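Shikimate dehydrogenase (NADP(+)) (Thermotoga maritima, PDB 3U62) probably catalyses the reversible NADPH-linked reduction of 3-dehydroshikimate to shikimate, a step on the way to chorismate and the aromatic amino acids. Local coordinates at residues V70-I79 against V85-W95; M1-R11 against H30-P39. One frame throughout, in Å; residues are numbered along the deposited sequence.

Contact 1 of 2, residues V70-I79 against V85-W95; sequences VEPSEDAQRI and VFRGKGYNTDW
Trp95 turns its indole N-H onto the carboxylate of Asp75, NE1 to OD2 2.8 Å, and this bond marks the close-packed end of the contact. OD2 is met on its anti side, a little out of the carboxylate plane, and the ring and carboxylate planes stand 74° apart. The Asp75 side chain can point there because chi1 of 54° sets CG between the backbone N and the carbonyl carbon. OD2 also takes a bond from a water that accepts from Asn92 N, while OD1 receives the Ser73 hydroxyl from above the carboxylate plane. Beside this polar knot Ile79 lies crosswise to the indole, its CD1 3.3 Å from Trp95 CD1, and Ala76 CB lies on the backbone at Asn92. Tyr125 of helix 118-129 meets the indole edge-to-face.

The backbone between the two ends is a short parallel pairing of strand 71-72 with strand 89-91, at the margin of the mixed sheet of the substrate-binding domain. Glu71 N gives to Gly88 O (2.8 Å), Glu71 O receives Gly90 N, and Gly90 O receives Ser73 N; Ser73 then serves as N-cap of helix 74-79, its OG weakly accepting from Ala76 N. A type I' turn from Phe86 to Lys89 leads into strand 89-91, and the chain goes on to Asp94, which probably binds shikimate. A CB on Gly90 would probably run into Val70 CG2, which sits 3.9 Å from Gly90 CA, consistent with a glycine here. Val70 CG1 reaches on to Val85 CG1 at 3.7 Å.

Toward solvent the grip slackens. The Lys89 chain runs along that of Glu71, both heading off the sheet together, joined by a salt bridge from NZ to OE2 (3.0 Å) whose hydrogen bond is weak, and a water spans Glu71 O and Gly90 O.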
loop_
_atom_site.group_PDB
_atom_site.type_symbol
_atom_site.label_atom_id
_atom_site.label_comp_id
_atom_site.label_asym_id
_atom_site.label_seq_id
_atom_site.Cartn_x
_atom_site.Cartn_y
_atom_site.Cartn_z
ATOM N N VAL A 70 7.679 -16.248 8.105
ATOM C CA VAL A 70 8.306 -15.331 9.061
ATOM C C VAL A 70 7.492 -15.263 10.355
ATOM O O VAL A 70 6.430 -15.880 10.459
ATOM C CB VAL A 70 8.485 -13.901 8.466
ATOM C CG1 VAL A 70 9.461 -13.905 7.292
ATOM C CG2 VAL A 70 7.141 -13.290 8.068
ATOM N N GLU A 71 8.002 -14.524 11.339
ATOM C CA GLU A 71 7.267 -14.258 12.571
ATOM C C GLU A 71 6.670 -12.851 12.493
ATOM O O GLU A 71 7.387 -11.861 12.674
ATOM C CB GLU A 71 8.186 -14.404 13.790
ATOM C CG GLU A 71 7.496 -14.213 15.134
ATOM C CD GLU A 71 8.462 -14.323 16.298
ATOM O OE1 GLU A 71 8.786 -15.462 16.696
ATOM O OE2 GLU A 71 8.893 -13.267 16.814
ATOM N N PRO A 72 5.357 -12.755 12.209
ATOM C CA PRO A 72 4.746 -11.441 12.019
ATOM C C PRO A 72 4.504 -10.687 13.321
ATOM O O PRO A 72 4.279 -11.301 14.369
ATOM C CB PRO A 72 3.413 -11.770 11.340
ATOM C CG PRO A 72 3.087 -13.144 11.792
ATOM C CD PRO A 72 4.391 -13.853 12.002
ATOM N N SER A 73 4.559 -9.359 13.237
ATOM C CA SER A 73 4.210 -8.488 14.354
ATOM C C SER A 73 2.704 -8.535 14.597
ATOM O O SER A 73 1.944 -9.004 13.745
ATOM C CB SER A 73 4.651 -7.052 14.064
ATOM O OG SER A 73 3.986 -6.529 12.926
ATOM N N GLU A 74 2.281 -8.043 15.760
ATOM C CA GLU A 74 0.869 -8.041 16.144
ATOM C C GLU A 74 -0.011 -7.313 15.127
ATOM O O GLU A 74 -1.096 -7.792 14.789
ATOM C CB GLU A 74 0.697 -7.423 17.535
ATOM C CG GLU A 74 -0.687 -7.611 18.151
ATOM C CD GLU A 74 -0.840 -6.915 19.495
ATOM O OE1 GLU A 74 0.027 -6.089 19.855
ATOM O OE2 GLU A 74 -1.837 -7.192 20.196
ATOM N N ASP A 75 0.459 -6.164 14.646
ATOM C CA ASP A 75 -0.288 -5.388 13.654
ATOM C C ASP A 75 -0.314 -6.066 12.283
ATOM O O ASP A 75 -1.331 -6.017 11.591
ATOM C CB ASP A 75 0.236 -3.950 13.552
ATOM C CG ASP A 75 1.729 -3.884 13.284
ATOM O OD1 ASP A 75 2.513 -4.349 14.138
ATOM O OD2 ASP A 75 2.117 -3.353 12.223
ATOM N N ALA A 76 0.794 -6.705 11.903
ATOM C CA ALA A 76 0.847 -7.487 10.665
ATOM C C ALA A 76 -0.130 -8.663 10.714
ATOM O O ALA A 76 -0.734 -9.014 9.699
ATOM C CB ALA A 76 2.263 -7.975 10.400
ATOM N N GLN A 77 -0.273 -9.260 11.897
ATOM C CA GLN A 77 -1.244 -10.330 12.127
ATOM C C GLN A 77 -2.678 -9.837 11.962
ATOM O O GLN A 77 -3.493 -10.499 11.319
ATOM C CB GLN A 77 -1.058 -10.941 13.517
ATOM C CG GLN A 77 0.171 -11.829 13.668
ATOM C CD GLN A 77 0.459 -12.205 15.113
ATOM O OE1 GLN A 77 0.320 -11.388 16.026
ATOM N NE2 GLN A 77 0.874 -13.449 15.327
ATOM N N ARG A 78 -2.979 -8.677 12.543
ATOM C CA ARG A 78 -4.311 -8.079 12.432
ATOM C C ARG A 78 -4.654 -7.723 10.989
ATOM O O ARG A 78 -5.798 -7.869 10.558
ATOM C CB ARG A 78 -4.429 -6.838 13.326
ATOM C CG ARG A 78 -4.421 -7.129 14.824
ATOM C CD ARG A 78 -5.601 -8.001 15.231
ATOM N NE ARG A 78 -5.601 -8.304 16.659
ATOM C CZ ARG A 78 -6.515 -9.051 17.272
ATOM N NH1 ARG A 78 -7.520 -9.585 16.587
ATOM N NH2 ARG A 78 -6.428 -9.263 18.578
ATOM N N ILE A 79 -3.647 -7.264 10.253
ATOM C CA ILE A 79 -3.817 -6.864 8.863
ATOM C C ILE A 79 -3.798 -8.075 7.928
ATOM O O ILE A 79 -4.319 -8.006 6.813
ATOM C CB ILE A 79 -2.743 -5.819 8.454
ATOM C CG1 ILE A 79 -2.947 -4.530 9.256
ATOM C CG2 ILE A 79 -2.801 -5.507 6.956
ATOM C CD1 ILE A 79 -1.763 -3.595 9.248
ATOM N N VAL A 85 10.163 -7.427 5.748
ATOM C CA VAL A 85 10.780 -8.504 6.511
ATOM C C VAL A 85 12.199 -8.113 6.901
ATOM O O VAL A 85 12.912 -7.480 6.122
ATOM C CB VAL A 85 10.790 -9.837 5.716
ATOM C CG1 VAL A 85 11.570 -10.921 6.454
ATOM C CG2 VAL A 85 9.367 -10.307 5.449
ATOM N N PHE A 86 12.588 -8.477 8.120
ATOM C CA PHE A 86 13.964 -8.322 8.570
ATOM C C PHE A 86 14.365 -9.496 9.453
ATOM O O PHE A 86 13.839 -9.666 10.557
ATOM C CB PHE A 86 14.158 -6.990 9.305
ATOM C CG PHE A 86 15.601 -6.638 9.572
ATOM C CD1 PHE A 86 16.557 -6.715 8.560
ATOM C CD2 PHE A 86 16.000 -6.204 10.834
ATOM C CE1 PHE A 86 17.887 -6.383 8.805
ATOM C CE2 PHE A 86 17.327 -5.868 11.088
ATOM C CZ PHE A 86 18.272 -5.956 10.071
ATOM N N ARG A 87 15.290 -10.305 8.941
ATOM C CA ARG A 87 15.880 -11.429 9.673
ATOM C C ARG A 87 14.857 -12.295 10.408
ATOM O O ARG A 87 14.928 -12.480 11.627
ATOM C CB ARG A 87 17.005 -10.937 10.591
ATOM C CG ARG A 87 18.171 -10.403 9.790
ATOM C CD ARG A 87 19.251 -9.759 10.623
ATOM N NE ARG A 87 20.395 -9.468 9.764
ATOM C CZ ARG A 87 21.325 -8.552 10.010
ATOM N NH1 ARG A 87 21.272 -7.806 11.107
ATOM N NH2 ARG A 87 22.315 -8.382 9.147
ATOM N N GLY A 88 13.896 -12.810 9.643
ATOM C CA GLY A 88 12.908 -13.752 10.154
ATOM C C GLY A 88 11.653 -13.133 10.741
ATOM O O GLY A 88 10.699 -13.846 11.057
ATOM N N LYS A 89 11.651 -11.810 10.892
ATOM C CA LYS A 89 10.509 -11.096 11.464
ATOM C C LYS A 89 9.744 -10.351 10.379
ATOM O O LYS A 89 10.344 -9.749 9.488
ATOM C CB LYS A 89 10.964 -10.113 12.551
ATOM C CG LYS A 89 11.919 -10.687 13.597
ATOM C CD LYS A 89 11.254 -11.737 14.480
ATOM C CE LYS A 89 12.274 -12.382 15.401
ATOM N NZ LYS A 89 11.747 -13.634 16.013
ATOM N N GLY A 90 8.416 -10.398 10.463
ATOM C CA GLY A 90 7.550 -9.733 9.496
ATOM C C GLY A 90 6.834 -8.531 10.081
ATOM O O GLY A 90 6.372 -8.564 11.222
ATOM N N TYR A 91 6.744 -7.468 9.285
ATOM C CA TYR A 91 6.131 -6.217 9.714
ATOM C C TYR A 91 5.201 -5.687 8.637
ATOM O O TYR A 91 5.289 -6.093 7.475
ATOM C CB TYR A 91 7.215 -5.179 10.009
ATOM C CG TYR A 91 8.207 -5.635 11.048
ATOM C CD1 TYR A 91 9.451 -6.145 10.679
ATOM C CD2 TYR A 91 7.894 -5.576 12.406
ATOM C CE1 TYR A 91 10.362 -6.573 11.637
ATOM C CE2 TYR A 91 8.793 -6.001 13.371
ATOM C CZ TYR A 91 10.025 -6.499 12.980
ATOM O OH TYR A 91 10.920 -6.920 13.935
ATOM N N ASN A 92 4.305 -4.787 9.025
ATOM C CA ASN A 92 3.513 -4.058 8.048
ATOM C C ASN A 92 3.748 -2.559 8.174
ATOM O O ASN A 92 3.413 -1.947 9.191
ATOM C CB ASN A 92 2.026 -4.400 8.153
ATOM C CG ASN A 92 1.237 -3.959 6.930
ATOM O OD1 ASN A 92 0.776 -4.787 6.145
ATOM N ND2 ASN A 92 1.079 -2.650 6.763
ATOM N N THR A 93 4.337 -1.980 7.132
ATOM C CA THR A 93 4.643 -0.554 7.109
ATOM C C THR A 93 3.691 0.208 6.188
ATOM O O THR A 93 3.720 1.441 6.145
ATOM C CB THR A 93 6.103 -0.287 6.690
ATOM O OG1 THR A 93 6.318 -0.766 5.357
ATOM C CG2 THR A 93 7.065 -0.991 7.634
ATOM N N ASP A 94 2.856 -0.529 5.456
ATOM C CA ASP A 94 1.851 0.073 4.578
ATOM C C ASP A 94 0.867 0.950 5.346
ATOM O O ASP A 94 0.577 2.070 4.920
ATOM C CB ASP A 94 1.088 -0.996 3.783
ATOM C CG ASP A 94 1.817 -1.433 2.521
ATOM O OD1 ASP A 94 2.696 -0.691 2.030
ATOM O OD2 ASP A 94 1.498 -2.531 2.010
ATOM N N TRP A 95 0.360 0.448 6.475
ATOM C CA TRP A 95 -0.596 1.209 7.284
ATOM C C TRP A 95 0.027 2.472 7.874
ATOM O O TRP A 95 -0.642 3.502 7.990
ATOM C CB TRP A 95 -1.251 0.347 8.375
ATOM C CG TRP A 95 -0.383 0.001 9.558
ATOM C CD1 TRP A 95 0.387 -1.114 9.706
ATOM C CD2 TRP A 95 -0.223 0.759 10.768
ATOM N NE1 TRP A 95 1.023 -1.099 10.923
ATOM C CE2 TRP A 95 0.668 0.040 11.595
ATOM C CE3 TRP A 95 -0.740 1.980 11.229
ATOM C CZ2 TRP A 95 1.057 0.499 12.857
ATOM C CZ3 TRP A 95 -0.353 2.436 12.486
ATOM C CH2 TRP A 95 0.538 1.693 13.284
HETATM O O HOH W 1 7.690 -9.427 13.902
HETATM O O HOH W 2 4.752 -3.877 11.922
#

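Contact 2 of 2, residues M1-R11 against H30-P39; sequences MKFCIIGYPVR and HSYGMEEIPP
Strands 2-7 and 31-36 run parallel, their axes 4.1 Å apart at closest and 29° from exact alignment, with N-H to carbonyl hydrogen bonds alternating in direction from Ser31 N on Met1 O to Ile37 N on Gly7 O, the one from Gly7 N to Glu35 O weak. At the start, Met1 N meets His30 ND1 in the plane of the imidazole (3.0 Å). Tyr32, its CG anti to the backbone N (chi1 -163°), swings across to the neighbouring strand, so that one ring face covers the Cys4 backbone and its OH comes 3.4 Å from Ile5 CB; the hydroxyl is hydrogen-bonded to Asn57 ND2.

At the far end Glu36 OE2 collects three donors: Val10 N at 2.8 Å on the anti lone pair, Arg11 N from above the carboxylate plane, and Arg11 NH1 at 3.2 Å on the syn side, in a salt bridge with the guanidinium and carboxylate planes 82° apart. Replacing Glu36 by an alanine would probably leave both of these amides and the guanidinium without their common acceptor. Nearby, Pro38 CA sits over a face of the Tyr8 ring, a CH-pi contact 3.8 Å from the centroid. Tyr32 and Val10 lie beside Ser15 and Thr59, which probably bind shikimate.

Helix 15-26 completes this as a beta-alpha-beta unit and covers the face carrying Phe3, Tyr32 and Met34, where Tyr19 stacks on Tyr32; helix 42-52 lies against the other, packing on Ile6, Ile37 and Glu35, whose carboxylate goes to Arg48 and Tyr53, while strand 55-58 continues the sheet beyond strand 2-7.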
loop_
_atom_site.group_PDB
_atom_site.type_symbol
_atom_site.label_atom_id
_atom_site.label_comp_id
_atom_site.label_asym_id
_atom_site.label_seq_id
_atom_site.Cartn_x
_atom_site.Cartn_y
_atom_site.Cartn_z
ATOM N N MET A 1 24.525 -5.184 4.143
ATOM C CA MET A 1 23.265 -5.983 4.129
ATOM C C MET A 1 22.610 -5.992 2.750
ATOM O O MET A 1 22.789 -5.065 1.958
ATOM C CB MET A 1 22.278 -5.468 5.184
ATOM C CG MET A 1 22.719 -5.727 6.626
ATOM S SD MET A 1 21.444 -5.337 7.842
ATOM C CE MET A 1 21.435 -3.546 7.784
ATOM N N LYS A 2 21.850 -7.050 2.477
ATOM C CA LYS A 2 21.181 -7.232 1.191
ATOM C C LYS A 2 19.666 -7.192 1.350
ATOM O O LYS A 2 19.105 -7.853 2.231
ATOM C CB LYS A 2 21.599 -8.559 0.550
ATOM C CG LYS A 2 23.057 -8.629 0.119
ATOM C CD LYS A 2 23.404 -10.013 -0.404
ATOM C CE LYS A 2 24.868 -10.110 -0.797
ATOM N NZ LYS A 2 25.239 -11.489 -1.217
ATOM N N PHE A 3 19.012 -6.411 0.493
ATOM C CA PHE A 3 17.556 -6.282 0.483
ATOM C C PHE A 3 17.036 -6.456 -0.939
ATOM O O PHE A 3 17.811 -6.401 -1.896
ATOM C CB PHE A 3 17.133 -4.914 1.038
ATOM C CG PHE A 3 17.681 -4.619 2.406
ATOM C CD1 PHE A 3 18.855 -3.886 2.558
ATOM C CD2 PHE A 3 17.033 -5.087 3.545
ATOM C CE1 PHE A 3 19.372 -3.619 3.823
ATOM C CE2 PHE A 3 17.542 -4.828 4.814
ATOM C CZ PHE A 3 18.713 -4.089 4.954
ATOM N N CYS A 4 15.732 -6.687 -1.073
ATOM C CA CYS A 4 15.082 -6.710 -2.378
ATOM C C CYS A 4 13.592 -6.463 -2.216
ATOM O O CYS A 4 13.089 -6.318 -1.095
ATOM C CB CYS A 4 15.320 -8.046 -3.097
ATOM S SG CYS A 4 14.660 -9.502 -2.248
ATOM N N ILE A 5 12.891 -6.396 -3.340
ATOM C CA ILE A 5 11.442 -6.426 -3.335
ATOM C C ILE A 5 10.991 -7.699 -4.048
ATOM O O ILE A 5 11.480 -8.023 -5.134
ATOM C CB ILE A 5 10.824 -5.148 -3.973
ATOM C CG1 ILE A 5 9.290 -5.195 -3.944
ATOM C CG2 ILE A 5 11.363 -4.897 -5.387
ATOM C CD1 ILE A 5 8.664 -4.241 -2.953
ATOM N N ILE A 6 10.076 -8.428 -3.417
ATOM C CA ILE A 6 9.510 -9.632 -4.014
ATOM C C ILE A 6 8.045 -9.397 -4.367
ATOM O O ILE A 6 7.342 -8.645 -3.685
ATOM C CB ILE A 6 9.698 -10.896 -3.113
ATOM C CG1 ILE A 6 8.884 -10.794 -1.811
ATOM C CG2 ILE A 6 11.181 -11.113 -2.780
ATOM C CD1 ILE A 6 7.513 -11.486 -1.883
ATOM N N GLY A 7 7.598 -10.035 -5.443
ATOM C CA GLY A 7 6.234 -9.868 -5.926
ATOM C C GLY A 7 6.055 -10.416 -7.326
ATOM O O GLY A 7 6.947 -11.086 -7.860
ATOM N N TYR A 8 4.893 -10.133 -7.911
ATOM C CA TYR A 8 4.534 -10.618 -9.237
ATOM C C TYR A 8 3.338 -9.823 -9.754
ATOM O O TYR A 8 2.197 -10.115 -9.385
ATOM C CB TYR A 8 4.188 -12.105 -9.173
ATOM C CG TYR A 8 4.184 -12.804 -10.504
ATOM C CD1 TYR A 8 5.379 -13.081 -11.168
ATOM C CD2 TYR A 8 2.990 -13.211 -11.093
ATOM C CE1 TYR A 8 5.388 -13.730 -12.389
ATOM C CE2 TYR A 8 2.985 -13.864 -12.315
ATOM C CZ TYR A 8 4.188 -14.122 -12.956
ATOM O OH TYR A 8 4.190 -14.768 -14.170
ATOM N N PRO A 9 3.587 -8.810 -10.606
ATOM C CA PRO A 9 4.887 -8.399 -11.145
ATOM C C PRO A 9 5.680 -7.494 -10.199
ATOM O O PRO A 9 5.108 -6.911 -9.271
ATOM C CB PRO A 9 4.500 -7.616 -12.399
ATOM C CG PRO A 9 3.188 -7.003 -12.056
ATOM C CD PRO A 9 2.494 -7.962 -11.121
ATOM N N VAL A 10 6.985 -7.379 -10.445
ATOM C CA VAL A 10 7.836 -6.493 -9.657
ATOM C C VAL A 10 9.015 -5.908 -10.452
ATOM O O VAL A 10 9.731 -5.036 -9.954
ATOM C CB VAL A 10 8.312 -7.182 -8.346
ATOM C CG1 VAL A 10 9.640 -7.918 -8.539
ATOM C CG2 VAL A 10 8.404 -6.158 -7.214
ATOM N N ARG A 11 9.202 -6.372 -11.685
ATOM C CA ARG A 11 10.343 -5.942 -12.500
ATOM C C ARG A 11 10.374 -4.433 -12.798
ATOM O O ARG A 11 11.442 -3.871 -13.036
ATOM C CB ARG A 11 10.434 -6.763 -13.794
ATOM C CG ARG A 11 9.327 -6.489 -14.792
ATOM C CD ARG A 11 9.095 -7.670 -15.712
ATOM N NE ARG A 11 8.046 -7.376 -16.684
ATOM C CZ ARG A 11 6.740 -7.483 -16.446
ATOM N NH1 ARG A 11 6.298 -7.888 -15.262
ATOM N NH2 ARG A 11 5.869 -7.185 -17.401
ATOM N N HIS A 30 24.996 -1.249 1.635
ATOM C CA HIS A 30 23.794 -2.045 1.402
ATOM C C HIS A 30 23.352 -2.023 -0.059
ATOM O O HIS A 30 23.689 -1.104 -0.811
ATOM C CB HIS A 30 22.650 -1.582 2.311
ATOM C CG HIS A 30 23.061 -1.387 3.738
ATOM N ND1 HIS A 30 23.701 -2.365 4.467
ATOM C CD2 HIS A 30 22.933 -0.323 4.566
ATOM C CE1 HIS A 30 23.948 -1.915 5.684
ATOM N NE2 HIS A 30 23.493 -0.677 5.769
ATOM N N SER A 31 22.596 -3.047 -0.445
ATOM C CA SER A 31 22.086 -3.185 -1.804
ATOM C C SER A 31 20.605 -3.553 -1.789
ATOM O O SER A 31 20.117 -4.159 -0.831
ATOM C CB SER A 31 22.885 -4.245 -2.563
ATOM O OG SER A 31 22.825 -5.504 -1.907
ATOM N N TYR A 32 19.901 -3.184 -2.855
ATOM C CA TYR A 32 18.478 -3.477 -2.992
ATOM C C TYR A 32 18.197 -4.032 -4.387
ATOM O O TYR A 32 18.471 -3.374 -5.394
ATOM C CB TYR A 32 17.652 -2.213 -2.736
ATOM C CG TYR A 32 16.177 -2.439 -2.459
ATOM C CD1 TYR A 32 15.658 -2.285 -1.172
ATOM C CD2 TYR A 32 15.298 -2.785 -3.485
ATOM C CE1 TYR A 32 14.301 -2.478 -0.915
ATOM C CE2 TYR A 32 13.945 -2.983 -3.239
ATOM C CZ TYR A 32 13.451 -2.826 -1.953
ATOM O OH TYR A 32 12.112 -3.022 -1.712
ATOM N N GLY A 33 17.648 -5.244 -4.432
ATOM C CA GLY A 33 17.357 -5.918 -5.694
ATOM C C GLY A 33 15.881 -6.164 -5.939
ATOM O O GLY A 33 15.023 -5.452 -5.409
ATOM N N MET A 34 15.594 -7.175 -6.753
ATOM C CA MET A 34 14.223 -7.527 -7.122
ATOM C C MET A 34 14.116 -9.005 -7.474
ATOM O O MET A 34 15.003 -9.569 -8.119
ATOM C CB MET A 34 13.731 -6.670 -8.295
ATOM C CG MET A 34 14.607 -6.726 -9.549
ATOM S SD MET A 34 13.797 -6.077 -11.020
ATOM C CE MET A 34 13.501 -4.376 -10.529
ATOM N N GLU A 35 13.025 -9.626 -7.037
ATOM C CA GLU A 35 12.776 -11.037 -7.300
ATOM C C GLU A 35 11.321 -11.215 -7.721
ATOM O O GLU A 35 10.413 -11.198 -6.879
ATOM C CB GLU A 35 13.087 -11.884 -6.056
ATOM C CG GLU A 35 14.507 -11.720 -5.490
ATOM C CD GLU A 35 15.543 -12.631 -6.142
ATOM O OE1 GLU A 35 15.214 -13.328 -7.126
ATOM O OE2 GLU A 35 16.698 -12.653 -5.663
ATOM N N GLU A 36 11.101 -11.364 -9.027
ATOM C CA GLU A 36 9.754 -11.576 -9.551
ATOM C C GLU A 36 9.407 -13.061 -9.503
ATOM O O GLU A 36 9.808 -13.839 -10.374
ATOM C CB GLU A 36 9.616 -11.012 -10.970
ATOM C CG GLU A 36 8.173 -10.766 -11.395
ATOM C CD GLU A 36 8.079 -9.993 -12.698
ATOM O OE1 GLU A 36 8.208 -10.618 -13.775
ATOM O OE2 GLU A 36 7.877 -8.762 -12.651
ATOM N N ILE A 37 8.663 -13.439 -8.467
ATOM C CA ILE A 37 8.354 -14.837 -8.186
ATOM C C ILE A 37 6.877 -15.111 -8.459
ATOM O O ILE A 37 6.012 -14.480 -7.852
ATOM C CB ILE A 37 8.678 -15.197 -6.710
ATOM C CG1 ILE A 37 10.109 -14.774 -6.355
ATOM C CG2 ILE A 37 8.474 -16.695 -6.467
ATOM C CD1 ILE A 37 10.382 -14.651 -4.861
ATOM N N PRO A 38 6.582 -16.039 -9.389
ATOM C CA PRO A 38 5.187 -16.417 -9.606
ATOM C C PRO A 38 4.619 -17.180 -8.403
ATOM O O PRO A 38 5.372 -17.882 -7.719
ATOM C CB PRO A 38 5.252 -17.318 -10.844
ATOM C CG PRO A 38 6.644 -17.836 -10.875
ATOM C CD PRO A 38 7.496 -16.745 -10.307
ATOM N N PRO A 39 3.303 -17.035 -8.137
ATOM C CA PRO A 39 2.650 -17.694 -7.001
ATOM C C PRO A 39 2.920 -19.198 -6.930
ATOM O O PRO A 39 3.103 -19.739 -5.835
ATOM C CB PRO A 39 1.163 -17.439 -7.260
ATOM C CG PRO A 39 1.134 -16.168 -8.018
ATOM C CD PRO A 39 2.362 -16.176 -8.883
HETATM O O HOH W 3 25.135 -5.602 -0.338
HETATM O O HOH W 4 20.497 -6.811 -2.543
#

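How the contacts relate
From the N terminus the chain runs from strand 2-7 by way of helix 15-26 to strand 31-36, and contact 2 closes that first loop. It then continues through helix 42-52 and strand 55-58 before contact 1 opens at Val70 and closes a shorter loop; the two follow in series, neither nesting nor crossing. Both belong to one mixed sheet: contact 2 pairs its outermost strand 31-36 with strand 2-7, contact 1 its other outermost strand, 71-72, with strand 89-91. Their centres are about 17 Å apart, yet they touch where Met1 SD packs against Arg87 and Phe86. Contact 1 also reaches helix 118-129 of the NADP-binding, Rossmann-type domain, across the boundary between the two domains.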